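Local coordinates for peroxisomal catalase A (PDB 1A4E), which catalyses the breakdown of hydrogen peroxide to water and oxygen with heme as cofactor, probably protecting the cell from peroxide made by peroxisomal oxidases, at residues B[131-136]-B[176-181]; B[143-148]-B[164-169]; B[184-189]-B[225-230]; B[214-219]-B[284-289]. All blocks are in the same frame, centred on the assembly; numbering follows the deposited sequence.

Contact 1: B[131-136]-B[176-181]; sequences TPVFFI and IHQVMI
Gln178 threads its side chain between Thr131, Val133 and Phe135, and the packing is closest along it. Its CG sits over the centre of the Phe135 ring, 3.4 Å from the centroid and only 2° off the normal, a CH-pi contact. The chain then bends at chi2 (55°), which turns the amide off the ring and toward the start of the loop. There Gln178 NE2 donates to Thr131 OG1 at 2.8 Å, nearly straight (168°). Val133 CG2 belongs to the same tight part, 3.6 Å from Ile181 CD1 and over a face of the His177 ring, whose ND1 is bonded to Thr283 O. Helix 176-182 thus backs the loop that follows strand 122-129 of the catalase beta-barrel. Phe134 points its CB away from the helix, and its ring lines the distal heme pocket beside the bound azide. Replacing Gln178 by alanine would strip the amide from the loop and is likely to leave Thr131 OG1 without its donor and a gap over the Phe135 ring. The looser side lies at Pro132 CD and Ile181 CD1, 4.0 Å apart on partly exposed residues, and where a water links Phe134 O (2.9 Å) with Gln178 N.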
# COMPACT_ATOMS: atom_id res chain seq x y z
N THR B 131 -20.97 -16.16 -21.50
CA THR B 131 -22.33 -16.62 -21.30
C THR B 131 -23.30 -15.46 -21.49
O THR B 131 -22.93 -14.32 -21.18
CB THR B 131 -22.41 -17.25 -19.88
OG1 THR B 131 -23.79 -17.52 -19.67
CG2 THR B 131 -21.83 -16.40 -18.76
N PRO B 132 -24.51 -15.66 -22.04
CA PRO B 132 -25.52 -14.63 -22.25
C PRO B 132 -26.08 -14.00 -20.98
O PRO B 132 -26.55 -12.86 -20.98
CB PRO B 132 -26.61 -15.31 -23.03
CG PRO B 132 -25.99 -16.56 -23.58
CD PRO B 132 -25.02 -16.95 -22.49
N VAL B 133 -26.08 -14.79 -19.90
CA VAL B 133 -26.63 -14.36 -18.61
C VAL B 133 -25.61 -14.47 -17.48
O VAL B 133 -24.43 -14.72 -17.72
CB VAL B 133 -27.90 -15.22 -18.30
CG1 VAL B 133 -28.97 -14.93 -19.33
CG2 VAL B 133 -27.59 -16.70 -18.33
N PHE B 134 -26.05 -14.25 -16.23
CA PHE B 134 -25.21 -14.47 -15.07
C PHE B 134 -26.07 -14.99 -13.92
O PHE B 134 -27.29 -15.10 -14.01
CB PHE B 134 -24.51 -13.15 -14.72
CG PHE B 134 -23.28 -13.26 -13.82
CD1 PHE B 134 -22.16 -14.00 -14.23
CD2 PHE B 134 -23.28 -12.62 -12.57
CE1 PHE B 134 -21.05 -14.09 -13.39
CE2 PHE B 134 -22.17 -12.72 -11.74
CZ PHE B 134 -21.05 -13.46 -12.14
N PHE B 135 -25.40 -15.35 -12.82
CA PHE B 135 -26.02 -15.94 -11.65
C PHE B 135 -26.91 -15.04 -10.81
O PHE B 135 -27.77 -15.54 -10.09
CB PHE B 135 -24.93 -16.49 -10.74
CG PHE B 135 -23.97 -17.47 -11.39
CD1 PHE B 135 -22.84 -17.00 -12.07
CD2 PHE B 135 -24.19 -18.85 -11.28
CE1 PHE B 135 -21.93 -17.90 -12.63
CE2 PHE B 135 -23.28 -19.74 -11.84
CZ PHE B 135 -22.15 -19.27 -12.51
N ILE B 136 -26.73 -13.72 -10.86
CA ILE B 136 -27.47 -12.83 -9.99
C ILE B 136 -28.08 -11.64 -10.71
O ILE B 136 -27.67 -11.27 -11.81
CB ILE B 136 -26.55 -12.29 -8.83
CG1 ILE B 136 -25.31 -11.61 -9.43
CG2 ILE B 136 -26.14 -13.42 -7.89
CD1 ILE B 136 -24.48 -10.83 -8.40
N ILE B 176 -30.68 -20.19 -11.94
CA ILE B 176 -30.87 -21.46 -12.65
C ILE B 176 -30.60 -21.43 -14.16
O ILE B 176 -30.02 -22.40 -14.66
CB ILE B 176 -32.33 -21.94 -12.24
CG1 ILE B 176 -32.30 -23.45 -12.04
CG2 ILE B 176 -33.40 -21.49 -13.23
CD1 ILE B 176 -31.85 -24.41 -13.14
N HIS B 177 -30.92 -20.35 -14.89
CA HIS B 177 -30.62 -20.25 -16.32
C HIS B 177 -29.10 -20.33 -16.50
O HIS B 177 -28.61 -21.07 -17.35
CB HIS B 177 -31.17 -18.92 -16.85
CG HIS B 177 -31.16 -18.70 -18.36
ND1 HIS B 177 -31.57 -17.60 -18.98
CD2 HIS B 177 -30.71 -19.57 -19.33
CE1 HIS B 177 -31.38 -17.75 -20.26
NE2 HIS B 177 -30.87 -18.94 -20.47
N GLN B 178 -28.37 -19.60 -15.65
CA GLN B 178 -26.92 -19.61 -15.69
C GLN B 178 -26.33 -20.94 -15.23
O GLN B 178 -25.35 -21.38 -15.84
CB GLN B 178 -26.37 -18.49 -14.82
CG GLN B 178 -24.85 -18.42 -14.79
CD GLN B 178 -24.14 -18.33 -16.13
OE1 GLN B 178 -23.06 -18.88 -16.34
NE2 GLN B 178 -24.72 -17.61 -17.07
N VAL B 179 -26.89 -21.58 -14.19
CA VAL B 179 -26.37 -22.86 -13.71
C VAL B 179 -26.49 -23.92 -14.80
O VAL B 179 -25.60 -24.75 -14.95
CB VAL B 179 -27.13 -23.25 -12.44
CG1 VAL B 179 -26.72 -24.63 -11.94
CG2 VAL B 179 -26.80 -22.25 -11.35
N MET B 180 -27.57 -23.84 -15.61
CA MET B 180 -27.79 -24.73 -16.74
C MET B 180 -26.70 -24.59 -17.79
O MET B 180 -26.19 -25.58 -18.30
CB MET B 180 -29.13 -24.42 -17.40
CG MET B 180 -30.37 -24.85 -16.63
SD MET B 180 -30.57 -26.64 -16.60
CE MET B 180 -31.17 -26.78 -18.26
N ILE B 181 -26.33 -23.33 -18.11
CA ILE B 181 -25.26 -23.06 -19.07
C ILE B 181 -23.90 -23.49 -18.51
O ILE B 181 -23.12 -24.10 -19.23
CB ILE B 181 -25.26 -21.55 -19.41
CG1 ILE B 181 -26.57 -21.18 -20.10
CG2 ILE B 181 -24.10 -21.21 -20.35
CD1 ILE B 181 -26.77 -19.66 -20.21
O HOH W 1 -29.43 -17.03 -14.34

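Contact 2: B[143-148]-B[164-169]; sequences PHFIHT and WDFLTT
Phe166 packs against His144, Phe145 and Thr148 where two helices of the catalase domain, 141-149 and 160-168, run roughly antiparallel. Their local axes are 9.7 Å apart at closest approach and 143° apart in direction, a separation bridged by side chains, chiefly Phe166. On the second helix Trp164 points away and Asp165 makes no contact with the first helix: Trp164 NE1 is bonded to His456, while Asp165 pairs with Arg467 and with Tyr388 and Asn391 of a neighbouring subunit. Phe166 carries the contact. With CG anti to the backbone N (chi1 180°) its ring reaches across to the first helix, and Phe145 CA lies over its face, 4.2 Å from the centroid. Phe145 CD1 approaches Phe166 CE2 to 3.8 Å, the two ring planes inclined at 49°, neither stacked nor edge-to-face. At the root of the side chain, Phe166 CB touches Thr148 CG2 at 3.9 Å, and Thr148 OG1 turns back to donate to Phe145 O within its own helix. Next comes Leu167, whose CD2 is 4.3 Å from Phe145 CE1, and then Thr168, turned from the interface. The Phe166 ring has one more neighbour on the first helix, His144 CB, 3.9 Å from Phe166 CE1.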
# COMPACT_ATOMS: atom_id res chain seq x y z
N PRO B 143 -20.58 -10.45 -3.43
CA PRO B 143 -19.56 -10.94 -2.51
C PRO B 143 -19.87 -12.34 -1.97
O PRO B 143 -19.00 -13.20 -1.92
CB PRO B 143 -19.50 -9.89 -1.41
CG PRO B 143 -19.90 -8.64 -2.14
CD PRO B 143 -21.06 -9.13 -3.00
N HIS B 144 -21.16 -12.56 -1.65
CA HIS B 144 -21.66 -13.83 -1.13
C HIS B 144 -21.51 -14.96 -2.12
O HIS B 144 -21.03 -16.03 -1.77
CB HIS B 144 -23.13 -13.71 -0.79
CG HIS B 144 -23.46 -12.75 0.33
ND1 HIS B 144 -23.86 -13.05 1.56
CD2 HIS B 144 -23.42 -11.39 0.23
CE1 HIS B 144 -24.06 -11.93 2.21
NE2 HIS B 144 -23.80 -10.94 1.39
N PHE B 145 -21.89 -14.69 -3.37
CA PHE B 145 -21.81 -15.67 -4.43
C PHE B 145 -20.37 -16.05 -4.75
O PHE B 145 -20.07 -17.24 -4.84
CB PHE B 145 -22.52 -15.11 -5.67
CG PHE B 145 -22.25 -15.95 -6.92
CD1 PHE B 145 -22.74 -17.25 -7.00
CD2 PHE B 145 -21.42 -15.43 -7.92
CE1 PHE B 145 -22.39 -18.05 -8.10
CE2 PHE B 145 -21.07 -16.24 -9.01
CZ PHE B 145 -21.56 -17.54 -9.09
N ILE B 146 -19.45 -15.09 -4.94
CA ILE B 146 -18.07 -15.42 -5.26
C ILE B 146 -17.39 -16.14 -4.11
O ILE B 146 -16.56 -17.01 -4.36
CB ILE B 146 -17.31 -14.10 -5.64
CG1 ILE B 146 -17.90 -13.57 -6.94
CG2 ILE B 146 -15.81 -14.34 -5.84
CD1 ILE B 146 -17.71 -14.47 -8.18
N HIS B 147 -17.75 -15.84 -2.85
CA HIS B 147 -17.22 -16.56 -1.71
C HIS B 147 -17.58 -18.04 -1.79
O HIS B 147 -16.72 -18.89 -1.52
CB HIS B 147 -17.78 -15.99 -0.41
CG HIS B 147 -17.26 -14.62 -0.01
ND1 HIS B 147 -17.74 -13.75 0.88
CD2 HIS B 147 -16.15 -14.02 -0.57
CE1 HIS B 147 -16.99 -12.68 0.88
NE2 HIS B 147 -16.04 -12.86 -0.00
N THR B 148 -18.82 -18.37 -2.20
CA THR B 148 -19.24 -19.77 -2.32
C THR B 148 -18.64 -20.49 -3.52
O THR B 148 -18.56 -21.71 -3.52
CB THR B 148 -20.79 -19.87 -2.39
OG1 THR B 148 -21.25 -19.21 -3.55
CG2 THR B 148 -21.42 -19.28 -1.15
N TRP B 164 -23.80 -25.20 -3.75
CA TRP B 164 -25.21 -25.47 -3.96
C TRP B 164 -26.14 -24.88 -2.91
O TRP B 164 -27.30 -24.63 -3.23
CB TRP B 164 -25.42 -26.96 -4.06
CG TRP B 164 -24.90 -27.48 -5.40
CD1 TRP B 164 -23.81 -28.32 -5.45
CD2 TRP B 164 -25.41 -27.20 -6.64
NE1 TRP B 164 -23.63 -28.56 -6.71
CE2 TRP B 164 -24.54 -27.93 -7.46
CE3 TRP B 164 -26.44 -26.45 -7.21
CZ2 TRP B 164 -24.69 -27.93 -8.84
CZ3 TRP B 164 -26.59 -26.45 -8.60
CH2 TRP B 164 -25.72 -27.18 -9.41
N ASP B 165 -25.66 -24.60 -1.68
CA ASP B 165 -26.51 -23.98 -0.68
C ASP B 165 -26.89 -22.56 -1.09
O ASP B 165 -28.05 -22.18 -0.91
CB ASP B 165 -25.82 -23.89 0.68
CG ASP B 165 -26.73 -23.53 1.84
OD1 ASP B 165 -27.91 -23.87 1.79
OD2 ASP B 165 -26.28 -22.92 2.80
N PHE B 166 -25.96 -21.79 -1.66
CA PHE B 166 -26.28 -20.45 -2.11
C PHE B 166 -27.27 -20.51 -3.28
O PHE B 166 -28.28 -19.82 -3.27
CB PHE B 166 -25.01 -19.71 -2.56
CG PHE B 166 -25.31 -18.30 -3.05
CD1 PHE B 166 -25.42 -17.25 -2.13
CD2 PHE B 166 -25.51 -18.06 -4.42
CE1 PHE B 166 -25.75 -15.97 -2.58
CE2 PHE B 166 -25.84 -16.78 -4.86
CZ PHE B 166 -25.96 -15.74 -3.94
N LEU B 167 -26.98 -21.35 -4.28
CA LEU B 167 -27.81 -21.44 -5.48
C LEU B 167 -29.22 -21.97 -5.28
O LEU B 167 -30.14 -21.50 -5.94
CB LEU B 167 -27.08 -22.29 -6.51
CG LEU B 167 -25.75 -21.71 -7.02
CD1 LEU B 167 -25.06 -22.73 -7.92
CD2 LEU B 167 -26.00 -20.41 -7.75
N THR B 168 -29.41 -22.91 -4.36
CA THR B 168 -30.73 -23.46 -4.09
C THR B 168 -31.55 -22.65 -3.09
O THR B 168 -32.72 -22.97 -2.87
CB THR B 168 -30.62 -24.92 -3.58
OG1 THR B 168 -29.89 -24.91 -2.35
CG2 THR B 168 -29.96 -25.82 -4.62
N THR B 169 -30.98 -21.61 -2.45
CA THR B 169 -31.74 -20.74 -1.53
C THR B 169 -32.82 -20.07 -2.36
O THR B 169 -32.49 -19.55 -3.43
CB THR B 169 -30.82 -19.67 -0.91
OG1 THR B 169 -29.87 -20.40 -0.16
CG2 THR B 169 -31.49 -18.69 0.03

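Contact 3: B[184-189]-B[225-230]; sequences SDRGTP and IKNLTI
Thr188 is joined to Leu228 twice, once through its backbone and once through its side chain. Leu228 N donates to Thr188 O at 3.0 Å, meeting the carbonyl almost head-on with a C=O...N angle of 175°. From Thr188 CB, which is 4.1 Å from Leu228 O, the side chain divides. OG1 stands between the backbone N and the carbonyl carbon (chi1 54°) and from there donates to Leu228 O at 2.9 Å, reaching it from well above the carbonyl plane. The other branch, CG2, lies 4.3 Å from Ile230 CD1; the Thr188 side chain also touches Ala233 of helix 230-239. On one flank a water connects Asp185 OD1 (2.9 Å) to Ile230 N; the carboxylate is bonded further to Gln445 and Asn452. On the other, Arg186 crosses Ile225 at about a right angle, and Ile225 CD1 rests over a face of the guanidinium, 4.1 Å from Arg186 CZ. Thr229 follows Leu228 at the N-cap position of helix 230-239, its OG1 bonded to Glu232. Close to this cap, Pro189 and Asn227 (CA to CA 4.3 Å) form an isolated beta bridge, which joins the connection after helix 176-182 to the one before helix 230-239 within the catalase domain.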
# COMPACT_ATOMS: atom_id res chain seq x y z
N SER B 184 -23.34 -27.29 -18.63
CA SER B 184 -23.32 -27.92 -19.93
C SER B 184 -21.85 -27.99 -20.36
O SER B 184 -20.98 -27.48 -19.64
CB SER B 184 -24.13 -27.11 -20.93
OG SER B 184 -23.50 -25.88 -21.28
N ASP B 185 -21.52 -28.57 -21.52
CA ASP B 185 -20.13 -28.61 -21.95
C ASP B 185 -19.57 -27.26 -22.40
O ASP B 185 -18.36 -27.11 -22.58
CB ASP B 185 -19.97 -29.64 -23.08
CG ASP B 185 -20.05 -31.10 -22.63
OD1 ASP B 185 -20.06 -31.40 -21.44
OD2 ASP B 185 -20.09 -31.96 -23.51
N ARG B 186 -20.45 -26.26 -22.56
CA ARG B 186 -20.07 -24.88 -22.81
C ARG B 186 -19.32 -24.32 -21.60
O ARG B 186 -18.57 -23.35 -21.72
CB ARG B 186 -21.30 -24.03 -23.06
CG ARG B 186 -22.11 -24.41 -24.28
CD ARG B 186 -21.46 -23.89 -25.55
NE ARG B 186 -21.55 -22.44 -25.59
CZ ARG B 186 -22.32 -21.79 -26.48
NH1 ARG B 186 -23.05 -22.44 -27.39
NH2 ARG B 186 -22.34 -20.45 -26.43
N GLY B 187 -19.50 -24.93 -20.42
CA GLY B 187 -18.82 -24.57 -19.19
C GLY B 187 -17.34 -24.93 -19.19
O GLY B 187 -16.58 -24.46 -18.33
N THR B 188 -16.91 -25.80 -20.12
CA THR B 188 -15.51 -26.15 -20.31
C THR B 188 -15.12 -26.01 -21.79
O THR B 188 -15.05 -27.02 -22.50
CB THR B 188 -15.24 -27.60 -19.79
OG1 THR B 188 -16.17 -28.45 -20.44
CG2 THR B 188 -15.37 -27.75 -18.28
N PRO B 189 -14.85 -24.81 -22.34
CA PRO B 189 -14.44 -24.59 -23.73
C PRO B 189 -13.14 -25.31 -24.07
O PRO B 189 -12.32 -25.58 -23.19
CB PRO B 189 -14.28 -23.10 -23.88
CG PRO B 189 -15.06 -22.54 -22.73
CD PRO B 189 -14.80 -23.54 -21.62
N ILE B 225 -17.83 -22.99 -32.04
CA ILE B 225 -17.88 -23.50 -30.68
C ILE B 225 -17.33 -24.92 -30.65
O ILE B 225 -17.73 -25.81 -31.40
CB ILE B 225 -19.35 -23.46 -30.18
CG1 ILE B 225 -19.81 -22.02 -30.03
CG2 ILE B 225 -19.46 -24.19 -28.83
CD1 ILE B 225 -19.06 -21.21 -28.95
N LYS B 226 -16.37 -25.10 -29.75
CA LYS B 226 -15.74 -26.39 -29.54
C LYS B 226 -15.52 -26.47 -28.04
O LYS B 226 -15.06 -25.53 -27.40
CB LYS B 226 -14.41 -26.43 -30.31
CG LYS B 226 -13.77 -27.81 -30.32
CD LYS B 226 -12.37 -27.71 -30.91
CE LYS B 226 -11.51 -28.83 -30.33
NZ LYS B 226 -10.09 -28.51 -30.45
N ASN B 227 -15.94 -27.62 -27.49
CA ASN B 227 -15.90 -27.88 -26.06
C ASN B 227 -15.22 -29.20 -25.71
O ASN B 227 -14.97 -30.07 -26.54
CB ASN B 227 -17.31 -27.96 -25.48
CG ASN B 227 -18.16 -26.72 -25.68
OD1 ASN B 227 -17.75 -25.60 -25.40
ND2 ASN B 227 -19.39 -26.91 -26.16
N LEU B 228 -14.92 -29.29 -24.42
CA LEU B 228 -14.36 -30.48 -23.83
C LEU B 228 -15.43 -31.11 -22.94
O LEU B 228 -16.40 -30.47 -22.52
CB LEU B 228 -13.15 -30.15 -22.96
CG LEU B 228 -11.93 -29.47 -23.57
CD1 LEU B 228 -10.93 -29.18 -22.46
CD2 LEU B 228 -11.32 -30.35 -24.64
N THR B 229 -15.26 -32.42 -22.71
CA THR B 229 -16.08 -33.11 -21.73
C THR B 229 -15.36 -32.93 -20.40
O THR B 229 -14.16 -32.64 -20.39
CB THR B 229 -16.22 -34.62 -22.06
OG1 THR B 229 -14.93 -35.21 -22.10
CG2 THR B 229 -16.95 -34.83 -23.38
N ILE B 230 -16.03 -33.09 -19.26
CA ILE B 230 -15.38 -32.85 -17.98
C ILE B 230 -14.24 -33.82 -17.70
O ILE B 230 -13.32 -33.46 -16.96
CB ILE B 230 -16.49 -32.87 -16.87
CG1 ILE B 230 -15.89 -32.45 -15.53
CG2 ILE B 230 -17.14 -34.24 -16.77
CD1 ILE B 230 -15.23 -31.05 -15.49
O HOH W 2 -18.99 -33.62 -19.90

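Contact 4: B[214-219]-B[284-289]; sequences YVQVHI and KVWPQG
Trp286 stacking on Gln216 is a side-chain packing contact with water bridges, made where the loop before strand 294-303 lies against the catalase-barrel strand 212-221. Gln216 CG stands over the six-membered ring of Trp286, 3.7 Å from its centroid and 7° off the normal, and Gln216 NE2 lies over the same indole 3.5 Å from Trp286 NE1. With the amide and indole planes 29° apart, this is a flat-on contact with no direct bond. Trp286 CG, anti to the carbonyl carbon (chi1 -62°), sends the ring in toward the strand, and its far corner meets Tyr214, two residues earlier on the strand: Trp286 CH2 is 3.7 Å from Tyr214 CB, while Tyr214 O lies at the ring edge. Two waters hold the amide to the loop backbone. One accepts from Gln216 NE2 at 2.9 Å and reaches Lys284 O; the other donates to Gln216 OE1 at 2.8 Å and accepts from Trp286 N. Gln216 NE2 is also bonded to Thr202 OG1. An alanine in place of Trp286 would remove the indole, and is likely to open a gap over the Gln216 side chain and beside Tyr214 CB, leaving the amide held by its polar partners alone. Further along, Gln288 NE2 comes within 4.0 Å of His218 CE1, a looser approach near solvent. Gln265 joins both segments, bonded to His218 NE2 and to Trp286 O. Val217 and Ile219 pack instead on Trp126 and Tyr128 of strand 122-129: the loop covers the other face of a strand of the antiparallel catalase beta-barrel.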
# COMPACT_ATOMS: atom_id res chain seq x y z
N TYR B 214 -32.01 0.12 -26.51
CA TYR B 214 -31.50 -0.87 -25.59
C TYR B 214 -30.76 -1.85 -26.48
O TYR B 214 -31.28 -2.30 -27.50
CB TYR B 214 -32.61 -1.61 -24.87
CG TYR B 214 -33.37 -0.78 -23.84
CD1 TYR B 214 -32.71 -0.18 -22.76
CD2 TYR B 214 -34.75 -0.64 -23.97
CE1 TYR B 214 -33.43 0.56 -21.81
CE2 TYR B 214 -35.47 0.11 -23.03
CZ TYR B 214 -34.80 0.70 -21.96
OH TYR B 214 -35.52 1.41 -21.02
N VAL B 215 -29.52 -2.18 -26.11
CA VAL B 215 -28.64 -3.00 -26.93
C VAL B 215 -28.07 -4.18 -26.16
O VAL B 215 -27.78 -4.06 -24.97
CB VAL B 215 -27.48 -2.11 -27.49
CG1 VAL B 215 -26.50 -2.94 -28.29
CG2 VAL B 215 -28.03 -1.05 -28.43
N GLN B 216 -27.95 -5.35 -26.79
CA GLN B 216 -27.21 -6.47 -26.22
C GLN B 216 -26.21 -6.90 -27.27
O GLN B 216 -26.53 -6.98 -28.46
CB GLN B 216 -28.12 -7.64 -25.86
CG GLN B 216 -28.87 -7.23 -24.60
CD GLN B 216 -29.24 -8.35 -23.66
OE1 GLN B 216 -28.95 -9.52 -23.87
NE2 GLN B 216 -29.89 -8.00 -22.57
N VAL B 217 -24.95 -7.13 -26.86
CA VAL B 217 -23.88 -7.42 -27.80
C VAL B 217 -23.47 -8.89 -27.78
O VAL B 217 -23.39 -9.54 -26.74
CB VAL B 217 -22.67 -6.49 -27.48
CG1 VAL B 217 -21.64 -6.59 -28.58
CG2 VAL B 217 -23.12 -5.03 -27.39
N HIS B 218 -23.24 -9.42 -28.99
CA HIS B 218 -22.86 -10.81 -29.20
C HIS B 218 -21.55 -10.83 -29.98
O HIS B 218 -21.45 -10.24 -31.05
CB HIS B 218 -23.92 -11.57 -30.01
CG HIS B 218 -25.26 -11.71 -29.31
ND1 HIS B 218 -25.77 -12.81 -28.75
CD2 HIS B 218 -26.15 -10.69 -29.11
CE1 HIS B 218 -26.92 -12.49 -28.23
NE2 HIS B 218 -27.15 -11.22 -28.45
N ILE B 219 -20.53 -11.49 -29.44
CA ILE B 219 -19.23 -11.59 -30.09
C ILE B 219 -19.08 -13.08 -30.40
O ILE B 219 -18.72 -13.90 -29.57
CB ILE B 219 -18.13 -11.05 -29.12
CG1 ILE B 219 -18.42 -9.61 -28.71
CG2 ILE B 219 -16.79 -11.09 -29.83
CD1 ILE B 219 -17.32 -8.94 -27.86
N LYS B 284 -32.02 -12.95 -18.04
CA LYS B 284 -32.88 -13.13 -19.20
C LYS B 284 -32.19 -12.80 -20.51
O LYS B 284 -31.42 -11.85 -20.58
CB LYS B 284 -34.11 -12.24 -19.11
CG LYS B 284 -35.00 -12.39 -17.88
CD LYS B 284 -35.75 -13.71 -17.84
CE LYS B 284 -36.59 -13.74 -16.58
NZ LYS B 284 -35.74 -13.89 -15.42
N VAL B 285 -32.46 -13.59 -21.55
CA VAL B 285 -31.98 -13.30 -22.90
C VAL B 285 -33.17 -12.84 -23.73
O VAL B 285 -34.33 -13.14 -23.44
CB VAL B 285 -31.35 -14.54 -23.60
CG1 VAL B 285 -30.16 -14.95 -22.78
CG2 VAL B 285 -32.30 -15.72 -23.72
N TRP B 286 -32.87 -12.04 -24.74
CA TRP B 286 -33.84 -11.54 -25.69
C TRP B 286 -33.96 -12.54 -26.83
O TRP B 286 -32.94 -13.02 -27.34
CB TRP B 286 -33.40 -10.19 -26.28
CG TRP B 286 -33.23 -9.02 -25.31
CD1 TRP B 286 -33.55 -9.07 -23.97
CD2 TRP B 286 -32.76 -7.79 -25.69
NE1 TRP B 286 -33.27 -7.88 -23.50
CE2 TRP B 286 -32.80 -7.09 -24.48
CE3 TRP B 286 -32.31 -7.18 -26.86
CZ2 TRP B 286 -32.39 -5.76 -24.42
CZ3 TRP B 286 -31.90 -5.85 -26.81
CH2 TRP B 286 -31.95 -5.14 -25.60
N PRO B 287 -35.18 -12.89 -27.27
CA PRO B 287 -35.42 -13.85 -28.36
C PRO B 287 -34.89 -13.33 -29.69
O PRO B 287 -35.10 -12.17 -30.05
CB PRO B 287 -36.92 -14.04 -28.35
CG PRO B 287 -37.39 -13.46 -27.02
CD PRO B 287 -36.43 -12.30 -26.81
N GLN B 288 -34.15 -14.17 -30.43
CA GLN B 288 -33.59 -13.74 -31.71
C GLN B 288 -34.54 -13.74 -32.90
O GLN B 288 -34.22 -13.18 -33.95
CB GLN B 288 -32.38 -14.61 -32.04
CG GLN B 288 -31.24 -14.22 -31.12
CD GLN B 288 -29.96 -15.01 -31.34
OE1 GLN B 288 -29.66 -15.49 -32.44
NE2 GLN B 288 -29.18 -15.15 -30.28
N GLY B 289 -35.73 -14.36 -32.75
CA GLY B 289 -36.73 -14.36 -33.80
C GLY B 289 -37.24 -12.94 -34.02
O GLY B 289 -37.15 -12.38 -35.11
O HOH W 3 -30.43 -9.14 -19.92
O HOH W 4 -30.15 -11.33 -25.63

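In the fold
Following the chain from the N terminus, contact 1 closes the loop from 131-136 to helix 176-182, and contact 2 is nested inside it, pairing helices 141-149 and 160-168. The two touch, with Phe135 meeting Phe145 and Val179 meeting Trp164 and Leu167, so the loop beside the heme pocket and three helices form one packed unit. Contact 3 opens just afterward and joins the exit of helix 176-182 to the entry of helix 230-239. Contact 4 starts within that span, on strand 212-221, and closes beyond it, so contacts 3 and 4 cross without touching. Contact 4 meets contact 1 instead, through Val285 against Pro132 and Val133, joining the loop before strand 294-303 to the loop after strand 122-129.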